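Local coordinates for glycoside hydrolase family protein (Novosphingobium sp. PP1Y, PDB 6Q2F) that probably hydrolyses terminal alpha-L-rhamnose from rhamnosylated substrates, as an alpha-L-rhamnosidase of the glycoside hydrolases, at residues 157-162 with 435-440. Residues are numbered along the deposited sequence; the frame is centred on the assembly and turned at random.
Sequences ETTLAG and GQHWRV
Thr158 and Leu160 pair with Val440 and Trp438 as the two hydrogen-bonded pairs of an antiparallel register, Thr159 and Arg439 forming the non-hydrogen-bonded pair between them. Each closes with two backbone bonds, among them Val440 N to Thr158 O and Trp438 N to Leu160 O, both 2.8 Å. A water joins Thr158 OG1 to Val440 O, giving that carbonyl a second donor besides Thr158 N.

On the face of Thr159 and Arg439, Arg439 forms a salt bridge with Glu157. Arg439 NH2 reaches Glu157 OE2 at 3.1 Å in a nearly straight bond (175°), in the guanidinium plane but above the carboxylate plane; the hydrogen bond from Arg439 NE to Glu157 OE1 is weak. With CG between backbone N and carbonyl carbon (chi1 67°), His437 sets NE2 3.6 Å from Thr159 CG2, while ND1 bonds Asp218.

On the other face, Leu160 CD1 touches Val440 CG2 at 4.0 Å. Beyond the strand end, Gly162 CA meets the indole edge at Trp438 CD1, 3.5 Å away; Trp438 NE1 bonds Pro430 O.

Strand 151-160 is an outermost strand of a four-stranded antiparallel sheet: its paired backbone bonds fix the register against strand 436-447, and the unevenly bonded salt bridge probably adds a less rigid grip.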
# COMPACT_ATOMS: atom_id res chain seq x y z
N GLU A 157 -5.61 -2.87 38.89
CA GLU A 157 -5.43 -4.13 39.58
C GLU A 157 -5.48 -4.03 41.08
O GLU A 157 -4.99 -3.11 41.67
CB GLU A 157 -4.07 -4.63 39.29
CG GLU A 157 -3.95 -5.50 38.10
CD GLU A 157 -2.67 -6.27 38.14
OE1 GLU A 157 -2.18 -6.54 39.27
OE2 GLU A 157 -2.15 -6.59 37.06
N THR A 158 -6.05 -5.03 41.71
CA THR A 158 -6.14 -5.03 43.16
C THR A 158 -5.93 -6.45 43.66
O THR A 158 -6.12 -7.42 42.93
CB THR A 158 -7.50 -4.47 43.63
OG1 THR A 158 -7.74 -3.21 42.98
CG2 THR A 158 -7.50 -4.23 45.13
N THR A 159 -5.49 -6.57 44.91
CA THR A 159 -5.31 -7.86 45.56
C THR A 159 -6.28 -7.99 46.73
O THR A 159 -6.61 -7.00 47.39
CB THR A 159 -3.88 -8.04 46.04
OG1 THR A 159 -3.52 -6.93 46.87
CG2 THR A 159 -2.92 -8.12 44.86
N LEU A 160 -6.73 -9.23 46.97
CA LEU A 160 -7.63 -9.56 48.08
C LEU A 160 -7.18 -10.86 48.73
O LEU A 160 -6.48 -11.67 48.13
CB LEU A 160 -9.08 -9.71 47.61
CG LEU A 160 -9.84 -8.45 47.26
CD1 LEU A 160 -11.27 -8.82 46.90
CD2 LEU A 160 -9.79 -7.49 48.45
N ALA A 161 -7.66 -11.07 49.96
CA ALA A 161 -7.27 -12.21 50.78
C ALA A 161 -8.04 -13.49 50.45
O ALA A 161 -7.44 -14.56 50.28
CB ALA A 161 -7.45 -11.88 52.27
N GLY A 162 -9.37 -13.42 50.37
CA GLY A 162 -10.15 -14.64 50.24
C GLY A 162 -10.58 -15.17 51.59
O GLY A 162 -9.79 -15.76 52.33
N GLY A 435 -0.93 -19.59 50.77
CA GLY A 435 0.01 -19.12 49.78
C GLY A 435 -0.63 -18.67 48.48
O GLY A 435 0.03 -18.66 47.44
N GLN A 436 -1.91 -18.28 48.52
CA GLN A 436 -2.68 -18.00 47.31
C GLN A 436 -3.67 -16.89 47.64
O GLN A 436 -4.54 -17.08 48.50
CB GLN A 436 -3.41 -19.26 46.84
CG GLN A 436 -3.30 -19.57 45.37
CD GLN A 436 -3.82 -20.96 45.04
OE1 GLN A 436 -3.37 -21.95 45.61
NE2 GLN A 436 -4.77 -21.04 44.11
N HIS A 437 -3.55 -15.75 46.98
CA HIS A 437 -4.49 -14.65 47.19
C HIS A 437 -5.26 -14.36 45.91
O HIS A 437 -5.02 -14.94 44.84
CB HIS A 437 -3.78 -13.39 47.70
CG HIS A 437 -2.85 -12.76 46.72
ND1 HIS A 437 -1.54 -13.16 46.56
CD2 HIS A 437 -3.03 -11.71 45.87
CE1 HIS A 437 -0.96 -12.41 45.64
NE2 HIS A 437 -1.84 -11.52 45.21
N TRP A 438 -6.23 -13.45 46.03
CA TRP A 438 -7.08 -13.05 44.91
C TRP A 438 -6.49 -11.85 44.19
O TRP A 438 -5.93 -10.94 44.80
CB TRP A 438 -8.49 -12.72 45.38
CG TRP A 438 -9.35 -13.92 45.62
CD1 TRP A 438 -9.69 -14.48 46.82
CD2 TRP A 438 -9.98 -14.73 44.61
NE1 TRP A 438 -10.49 -15.58 46.63
CE2 TRP A 438 -10.68 -15.76 45.28
CE3 TRP A 438 -10.02 -14.69 43.22
CZ2 TRP A 438 -11.41 -16.72 44.60
CZ3 TRP A 438 -10.74 -15.65 42.54
CH2 TRP A 438 -11.43 -16.65 43.23
N ARG A 439 -6.73 -11.81 42.90
CA ARG A 439 -6.36 -10.69 42.10
C ARG A 439 -7.62 -10.26 41.41
O ARG A 439 -8.27 -11.04 40.81
CB ARG A 439 -5.33 -11.08 41.10
CG ARG A 439 -4.57 -9.93 40.51
CD ARG A 439 -3.21 -10.46 40.22
NE ARG A 439 -2.57 -9.73 39.17
CZ ARG A 439 -1.51 -10.19 38.52
NH1 ARG A 439 -1.00 -11.37 38.82
NH2 ARG A 439 -0.96 -9.45 37.57
N VAL A 440 -7.92 -8.99 41.52
CA VAL A 440 -9.10 -8.45 40.91
C VAL A 440 -8.67 -7.47 39.85
O VAL A 440 -7.97 -6.53 40.11
CB VAL A 440 -9.99 -7.77 41.92
CG1 VAL A 440 -11.28 -7.32 41.28
CG2 VAL A 440 -10.26 -8.71 43.06
O HOH W 1 -8.91 -3.71 40.27